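Local coordinates for protein deseasin MCP-01 (Pseudoalteromonas sp., PDB 3VV3) that degrades collagen as a collagenolytic serine protease of the subtilisin family, probably cleaving peptide bonds through a Ser-His-Asp triad, at residues 65-70 with 79-84; 90-95 with 150-155. All blocks are in the same frame, centred on the assembly; numbering follows the deposited sequence.

Interaction 1. Residues 65-70 with 79-84. With CA (calcium ion), chain C; CA (calcium ion), chain F.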
ATOM      1  N   TRP A  65       5.036  23.647   7.502  1.00  7.21           N
ATOM      2  CA  TRP A  65       5.145  24.333   8.789  1.00  6.84           C
ATOM      3  C   TRP A  65       6.590  24.701   9.086  1.00  6.78           C
ATOM      4  O   TRP A  65       7.513  23.948   8.761  1.00  6.24           O
ATOM      5  CB  TRP A  65       4.610  23.432   9.901  1.00  6.09           C
ATOM      6  CG  TRP A  65       4.745  23.967  11.287  1.00  6.03           C
ATOM      7  CD1 TRP A  65       3.984  24.933  11.875  1.00  8.95           C
ATOM      8  CD2 TRP A  65       5.684  23.536  12.278  1.00  5.41           C
ATOM      9  NE1 TRP A  65       4.393  25.137  13.175  1.00  7.66           N
ATOM     10  CE2 TRP A  65       5.435  24.291  13.447  1.00  8.45           C
ATOM     11  CE3 TRP A  65       6.712  22.583  12.290  1.00  5.78           C
ATOM     12  CZ2 TRP A  65       6.174  24.123  14.620  1.00  7.81           C
ATOM     13  CZ3 TRP A  65       7.453  22.417  13.456  1.00  8.21           C
ATOM     14  CH2 TRP A  65       7.173  23.175  14.611  1.00  7.80           C
ATOM     15  N   VAL A  66       6.779  25.865   9.708  1.00  6.28           N
ATOM     16  CA  VAL A  66       8.079  26.278  10.192  1.00  6.09           C
ATOM     17  C   VAL A  66       7.996  26.560  11.690  1.00  8.10           C
ATOM     18  O   VAL A  66       7.147  27.335  12.149  1.00  9.18           O
ATOM     19  CB  VAL A  66       8.590  27.527   9.448  1.00  8.19           C
ATOM     20  CG1 VAL A  66       9.912  27.991  10.048  1.00  9.31           C
ATOM     21  CG2 VAL A  66       8.754  27.216   7.969  1.00  8.68           C
ATOM     22  N   ASN A  67       8.875  25.908  12.439  1.00  7.34           N
ATOM     23  CA  ASN A  67       8.947  26.052  13.890  1.00  6.31           C
ATOM     24  C   ASN A  67       9.457  27.448  14.250  1.00  8.15           C
ATOM     25  O   ASN A  67      10.627  27.765  14.014  1.00  6.86           O
ATOM     26  CB  ASN A  67       9.893  24.986  14.448  1.00  7.94           C
ATOM     27  CG  ASN A  67       9.893  24.924  15.964  1.00  6.10           C
ATOM     28  OD1 ASN A  67       9.509  25.877  16.639  1.00  9.56           O
ATOM     29  ND2 ASN A  67      10.338  23.790  16.509  1.00  4.95           N
ATOM     30  N   SER A  68       8.582  28.275  14.821  1.00  6.07           N
ATOM     31  CA  SER A  68       8.940  29.661  15.124  1.00  7.38           C
ATOM     32  C   SER A  68       9.974  29.732  16.244  1.00 11.16           C
ATOM     33  O   SER A  68      10.619  30.761  16.438  1.00  9.36           O
ATOM     34  CB  SER A  68       7.695  30.469  15.494  1.00 11.59           C
ATOM     35  OG  SER A  68       7.171  30.039  16.735  1.00 18.69           O
ATOM     36  N   GLY A  69      10.147  28.626  16.961  1.00  6.72           N
ATOM     37  CA  GLY A  69      11.058  28.592  18.099  1.00  9.69           C
ATOM     38  C   GLY A  69      12.422  27.990  17.807  1.00  9.93           C
ATOM     39  O   GLY A  69      13.249  27.856  18.714  1.00 10.32           O
ATOM     40  N   GLU A  70      12.655  27.616  16.552  1.00  8.50           N
ATOM     41  CA  GLU A  70      13.929  27.040  16.139  1.00  8.45           C
ATOM     42  C   GLU A  70      14.728  27.944  15.217  1.00 11.11           C
ATOM     43  O   GLU A  70      14.209  28.465  14.220  1.00 11.72           O
ATOM     44  CB  GLU A  70      13.721  25.690  15.433  1.00  9.46           C
ATOM     45  CG  GLU A  70      13.698  24.482  16.366  1.00  9.26           C
ATOM     46  CD  GLU A  70      15.081  24.076  16.830  1.00  9.76           C
ATOM     47  OE1 GLU A  70      16.062  24.573  16.256  1.00  4.81           O
ATOM     48  OE2 GLU A  70      15.199  23.252  17.749  1.00  6.72           O
ATOM     49  N   ASP A  79      14.169  25.720  21.191  1.00  6.14           N
ATOM     50  CA  ASP A  79      12.897  25.771  21.904  1.00  9.33           C
ATOM     51  C   ASP A  79      12.788  24.738  23.021  1.00 10.40           C
ATOM     52  O   ASP A  79      11.781  24.688  23.724  1.00 10.96           O
ATOM     53  CB  ASP A  79      11.688  25.714  20.946  1.00  8.86           C
ATOM     54  CG  ASP A  79      11.687  24.488  20.053  1.00 11.10           C
ATOM     55  OD1 ASP A  79      12.761  23.907  19.848  1.00  5.84           O
ATOM     56  OD2 ASP A  79      10.608  24.117  19.536  1.00 11.45           O
ATOM     57  N   GLY A  80      13.831  23.935  23.196  1.00  6.94           N
ATOM     58  CA  GLY A  80      13.874  22.978  24.283  1.00  6.58           C
ATOM     59  C   GLY A  80      12.769  21.942  24.235  1.00  8.98           C
ATOM     60  O   GLY A  80      12.199  21.578  25.262  1.00  7.72           O
ATOM     61  N   ASN A  81      12.443  21.466  23.040  1.00  6.14           N
ATOM     62  CA  ASN A  81      11.405  20.449  22.939  1.00  7.15           C
ATOM     63  C   ASN A  81      11.958  19.045  22.733  1.00  9.28           C
ATOM     64  O   ASN A  81      11.202  18.093  22.500  1.00  8.62           O
ATOM     65  CB  ASN A  81      10.349  20.808  21.882  1.00 10.07           C
ATOM     66  CG  ASN A  81      10.874  20.716  20.461  1.00  9.38           C
ATOM     67  OD1 ASN A  81      12.081  20.606  20.227  1.00  3.96           O
ATOM     68  ND2 ASN A  81       9.957  20.759  19.500  1.00  5.88           N
ATOM     69  N   GLY A  82      13.278  18.913  22.832  1.00  9.45           N
ATOM     70  CA  GLY A  82      13.898  17.597  22.831  1.00  9.87           C
ATOM     71  C   GLY A  82      14.495  17.197  21.496  1.00  7.08           C
ATOM     72  O   GLY A  82      15.162  16.170  21.394  1.00 10.48           O
ATOM     73  N   TYR A  83      14.246  18.007  20.469  1.00  5.18           N
ATOM     74  CA  TYR A  83      14.751  17.724  19.130  1.00  6.36           C
ATOM     75  C   TYR A  83      15.538  18.901  18.590  1.00  8.82           C
ATOM     76  O   TYR A  83      15.107  20.044  18.668  1.00  6.47           O
ATOM     77  CB  TYR A  83      13.594  17.360  18.179  1.00  6.48           C
ATOM     78  CG  TYR A  83      12.865  16.132  18.667  1.00  7.02           C
ATOM     79  CD1 TYR A  83      13.301  14.863  18.316  1.00  7.44           C
ATOM     80  CD2 TYR A  83      11.774  16.240  19.519  1.00  7.15           C
ATOM     81  CE1 TYR A  83      12.658  13.736  18.788  1.00 10.07           C
ATOM     82  CE2 TYR A  83      11.118  15.105  20.000  1.00  6.05           C
ATOM     83  CZ  TYR A  83      11.569  13.862  19.621  1.00  7.93           C
ATOM     84  OH  TYR A  83      10.941  12.721  20.077  1.00  8.70           O
ATOM     85  N   ILE A  84      16.708  18.624  18.043  1.00  7.20           N
ATOM     86  CA  ILE A  84      17.551  19.685  17.516  1.00  5.84           C
ATOM     87  C   ILE A  84      17.162  20.092  16.096  1.00  8.93           C
ATOM     88  O   ILE A  84      17.018  19.249  15.211  1.00  6.76           O
ATOM     89  CB  ILE A  84      19.017  19.246  17.508  1.00  8.83           C
ATOM     90  CG1 ILE A  84      19.518  19.079  18.946  1.00  9.64           C
ATOM     91  CG2 ILE A  84      19.867  20.241  16.706  1.00  9.21           C
ATOM     92  CD1 ILE A  84      20.856  18.341  19.043  1.00 11.15           C
TER
HETATM   93 CA    CA C 401      13.764  21.956  18.919  1.00 30.00          CA
HETATM   94 CA    CA F 404      18.264  25.244  16.240  1.00 30.00          CA
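Asp79 meets Asn67, Gly69 and Glu70 where residues 65-70 and 79-84 close around calcium. Asp79 CB rests against Gly69 O at 3.5 Å, beside the closest backbone approach of the two segments. With chi1 at 57°, CG sits between the backbone N and the carbonyl carbon, which points the carboxylate at both the calcium and Asn67. Asp79 OD1 binds the calcium ion of chain C at 2.4 Å, while Asp79 OD2 accepts a hydrogen bond from Asn67 ND2 at 3.1 Å. That bond is nearly straight (N-H...O 162°) and leaves in the plane of the Asn67 amide, yet reaches OD2 from above the carboxylate, the two flat groups being turned 69° apart. The other branch of the amide works within its own segment: Asn67 OD1 takes the Gly69 N-H at 2.8 Å, an Asx turn laid over the type I turn from Asn67 to Glu70. An alanine here would probably leave Asp79 OD2 without this donor, the carboxylate then held at this end by calcium alone, and the turn leading to Glu70 without its Asx bond. The Glu70 chain, bent at chi2, brings its carboxylate between two metals: OE2 binds the chain C ion at 2.3 Å, OE1 the chain F ion at 2.3 Å, and Asn78 hydrogen-bonds this side chain as well. The calcium between them probably offsets the repulsion of Glu70 OE2 and Asp79 OD1. Asn81 OD1 and Tyr83 O also bind the chain C ion, and Asp77 and Asp86 complete its shell. Asp77, Asp79, Asn81, Gly82 and the Tyr83 carbonyl follow the order of the DxDxDG loop of EF-hands, with asparagine at the third acidic position, here within a surface loop of a subtilase.

Interaction 2. Residues 90-95 with 150-155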
ATOM      1  N   ILE A  90      10.052  16.269  12.714  1.00  5.12           N
ATOM      2  CA  ILE A  90      11.106  15.388  13.204  1.00  6.16           C
ATOM      3  C   ILE A  90      11.080  14.008  12.586  1.00  6.11           C
ATOM      4  O   ILE A  90      10.106  13.611  11.936  1.00  4.59           O
ATOM      5  CB  ILE A  90      11.020  15.190  14.737  1.00  5.96           C
ATOM      6  CG1 ILE A  90       9.690  14.524  15.124  1.00  6.92           C
ATOM      7  CG2 ILE A  90      11.239  16.517  15.477  1.00  5.79           C
ATOM      8  CD1 ILE A  90       9.663  13.940  16.546  1.00  6.13           C
ATOM      9  N   ASN A  91      12.174  13.285  12.804  1.00  6.57           N
ATOM     10  CA  ASN A  91      12.248  11.859  12.526  1.00  7.64           C
ATOM     11  C   ASN A  91      12.277  11.153  13.883  1.00  8.50           C
ATOM     12  O   ASN A  91      13.248  11.291  14.637  1.00  7.26           O
ATOM     13  CB  ASN A  91      13.514  11.561  11.713  1.00  8.33           C
ATOM     14  CG  ASN A  91      13.672  10.086  11.367  1.00  8.93           C
ATOM     15  OD1 ASN A  91      13.354   9.210  12.169  1.00  8.62           O
ATOM     16  ND2 ASN A  91      14.188   9.810  10.169  1.00  8.48           N
ATOM     17  N   ALA A  92      11.201  10.437  14.208  1.00  6.11           N
ATOM     18  CA  ALA A  92      11.073   9.782  15.517  1.00  5.56           C
ATOM     19  C   ALA A  92      11.908   8.515  15.647  1.00  8.23           C
ATOM     20  O   ALA A  92      12.045   7.961  16.744  1.00 11.57           O
ATOM     21  CB  ALA A  92       9.603   9.484  15.832  1.00  8.02           C
ATOM     22  N   ILE A  93      12.450   8.046  14.528  1.00  7.31           N
ATOM     23  CA  ILE A  93      13.337   6.891  14.546  1.00  9.52           C
ATOM     24  C   ILE A  93      14.758   7.301  14.972  1.00  9.13           C
ATOM     25  O   ILE A  93      15.380   6.649  15.826  1.00 11.31           O
ATOM     26  CB  ILE A  93      13.371   6.197  13.162  1.00  7.82           C
ATOM     27  CG1 ILE A  93      11.953   5.842  12.701  1.00 10.09           C
ATOM     28  CG2 ILE A  93      14.258   4.961  13.215  1.00  8.78           C
ATOM     29  CD1 ILE A  93      11.886   5.401  11.239  1.00 13.26           C
ATOM     30  N   THR A  94      15.253   8.392  14.395  1.00  8.15           N
ATOM     31  CA  THR A  94      16.648   8.791  14.575  1.00  9.06           C
ATOM     32  C   THR A  94      16.795  10.014  15.474  1.00 10.46           C
ATOM     33  O   THR A  94      17.911  10.376  15.857  1.00 10.84           O
ATOM     34  CB  THR A  94      17.303   9.123  13.230  1.00  9.15           C
ATOM     35  OG1 THR A  94      16.677  10.287  12.665  1.00  9.62           O
ATOM     36  CG2 THR A  94      17.173   7.946  12.264  1.00 12.42           C
ATOM     37  N   ASP A  95      15.663  10.638  15.796  1.00  9.98           N
ATOM     38  CA  ASP A  95      15.611  11.883  16.564  1.00  9.16           C
ATOM     39  C   ASP A  95      16.120  13.104  15.808  1.00  9.20           C
ATOM     40  O   ASP A  95      16.144  14.206  16.351  1.00  8.88           O
ATOM     41  CB  ASP A  95      16.342  11.755  17.907  1.00  9.06           C
ATOM     42  CG  ASP A  95      15.594  10.896  18.891  1.00 14.97           C
ATOM     43  OD1 ASP A  95      14.389  10.650  18.682  1.00 10.95           O
ATOM     44  OD2 ASP A  95      16.214  10.457  19.877  1.00 20.48           O
ATOM     45  N   ILE A 150       4.108   6.811  19.162  1.00  4.05           N
ATOM     46  CA  ILE A 150       3.888   7.554  20.411  1.00  6.10           C
ATOM     47  C   ILE A 150       4.818   8.770  20.526  1.00  5.88           C
ATOM     48  O   ILE A 150       4.394   9.851  20.949  1.00  5.83           O
ATOM     49  CB  ILE A 150       4.006   6.624  21.645  1.00  5.41           C
ATOM     50  CG1 ILE A 150       2.812   5.666  21.692  1.00  6.38           C
ATOM     51  CG2 ILE A 150       4.063   7.431  22.924  1.00  7.57           C
ATOM     52  CD1 ILE A 150       2.996   4.505  22.674  1.00  8.59           C
ATOM     53  N   LYS A 151       6.079   8.611  20.137  1.00  5.87           N
ATOM     54  CA  LYS A 151       6.991   9.748  20.120  1.00  6.17           C
ATOM     55  C   LYS A 151       6.430  10.862  19.239  1.00  5.33           C
ATOM     56  O   LYS A 151       6.530  12.038  19.581  1.00  4.12           O
ATOM     57  CB  LYS A 151       8.390   9.346  19.642  1.00  8.00           C
ATOM     58  CG  LYS A 151       9.157   8.501  20.642  1.00  9.42           C
ATOM     59  CD  LYS A 151      10.484   7.995  20.064  1.00 14.56           C
ATOM     60  CE  LYS A 151      11.527   9.090  19.957  1.00 13.57           C
ATOM     61  NZ  LYS A 151      12.833   8.525  19.469  1.00 11.85           N
ATOM     62  N   CYS A 152       5.840  10.487  18.109  1.00  3.80           N
ATOM     63  CA  CYS A 152       5.225  11.461  17.206  1.00  4.28           C
ATOM     64  C   CYS A 152       4.048  12.176  17.849  1.00  5.05           C
ATOM     65  O   CYS A 152       3.946  13.401  17.787  1.00  4.87           O
ATOM     66  CB  CYS A 152       4.773  10.788  15.906  1.00  3.91           C
ATOM     67  SG  CYS A 152       6.151  10.410  14.794  1.00  7.12           S
ATOM     68  N   ILE A 153       3.146  11.410  18.449  1.00  4.14           N
ATOM     69  CA  ILE A 153       1.983  12.013  19.095  1.00  5.23           C
ATOM     70  C   ILE A 153       2.410  12.955  20.222  1.00  4.48           C
ATOM     71  O   ILE A 153       1.945  14.089  20.296  1.00  3.40           O
ATOM     72  CB  ILE A 153       0.991  10.943  19.599  1.00  4.57           C
ATOM     73  CG1 ILE A 153       0.495  10.105  18.417  1.00  3.85           C
ATOM     74  CG2 ILE A 153      -0.179  11.603  20.341  1.00  5.57           C
ATOM     75  CD1 ILE A 153      -0.162   8.793  18.808  1.00  4.93           C
ATOM     76  N   ASP A 154       3.323  12.494  21.070  1.00  5.17           N
ATOM     77  CA  ASP A 154       3.848  13.336  22.142  1.00  8.12           C
ATOM     78  C   ASP A 154       4.472  14.623  21.589  1.00  5.61           C
ATOM     79  O   ASP A 154       4.309  15.702  22.168  1.00  5.76           O
ATOM     80  CB  ASP A 154       4.894  12.574  22.965  1.00  8.46           C
ATOM     81  CG  ASP A 154       4.290  11.460  23.815  1.00 10.44           C
ATOM     82  OD1 ASP A 154       3.049  11.328  23.884  1.00  9.22           O
ATOM     83  OD2 ASP A 154       5.084  10.709  24.427  1.00 12.97           O
ATOM     84  N   TYR A 155       5.202  14.507  20.482  1.00  4.39           N
ATOM     85  CA  TYR A 155       5.843  15.680  19.873  1.00  4.80           C
ATOM     86  C   TYR A 155       4.803  16.699  19.434  1.00  4.99           C
ATOM     87  O   TYR A 155       4.931  17.896  19.706  1.00  5.46           O
ATOM     88  CB  TYR A 155       6.694  15.262  18.667  1.00  5.93           C
ATOM     89  CG  TYR A 155       7.235  16.401  17.821  1.00  4.02           C
ATOM     90  CD1 TYR A 155       8.351  17.127  18.229  1.00  6.00           C
ATOM     91  CD2 TYR A 155       6.665  16.715  16.586  1.00  7.46           C
ATOM     92  CE1 TYR A 155       8.863  18.164  17.452  1.00  7.31           C
ATOM     93  CE2 TYR A 155       7.179  17.753  15.797  1.00  6.20           C
ATOM     94  CZ  TYR A 155       8.277  18.466  16.241  1.00  6.22           C
ATOM     95  OH  TYR A 155       8.798  19.481  15.471  1.00  5.60           O
TER
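At the edge of the parallel sheet of this subtilisin-like alpha/beta fold, strand 89-91 and the loop after it pack on helix 146-161, with Ile90 laid over the ring of Tyr155. Ile90 CG1 stands above the middle of the ring, 3.9 Å from its plane. On the same face, Ile90 CG2 makes a CH-pi contact toward the hydroxyl end, 3.5 Å from Tyr155 CE1, and Ile90 CD1 lies over the other end, 3.7 Å from Tyr155 CG. All three carbons beyond CB of Ile90 are therefore spent on one aromatic face. The Tyr155 ring is carried to the strand by a CG anti to the backbone N (chi1 171°), and its hydroxyl is hydrogen-bonded to Asp86. About one helical turn away, Ala92 CB fits against Cys152 SG at 3.7 Å; that sulfur is disulfide-bonded to Cys135 of the neighbouring strand 131-136. Next to it, Lys151 runs alongside the loop and bends at chi3 (73°), bringing NZ to two oxygens. Lys151 NZ donates to Ala92 O at 2.9 Å, from 30° out of the carbonyl plane, and forms a salt bridge with Asp95 OD1 at 2.7 Å, met on the syn side. Just before Ala92, Asn91 holds the chain in an Asx turn, its OD1 accepting from the backbone N of Ile93 (2.8 Å) and of Thr94. The chemistry is graded: an apolar, aromatic interior gives way to an ion pair at the solvent side, where Asp95 is exposed and one ammonium group ties a main-chain carbonyl and a carboxylate of the loop to the helix.

Interaction 1 is a surface contact and interaction 2 a largely buried one, their centres about 13 Å apart on the same side of the chain's centre. The first joins two parts of the long loop between strands 45-50 and 89-91, neither in helix or strand, held by metal and polar groups; the second joins a sheet-edge strand to a helix, chiefly through hydrocarbon and aromatic surfaces. They share a border: Tyr83, whose carbonyl serves a calcium ion, packs its ring on Ile90 and on Tyr155, and Asn81 also touches Tyr155. The helix behind residues 90-95 therefore also backs the calcium loop.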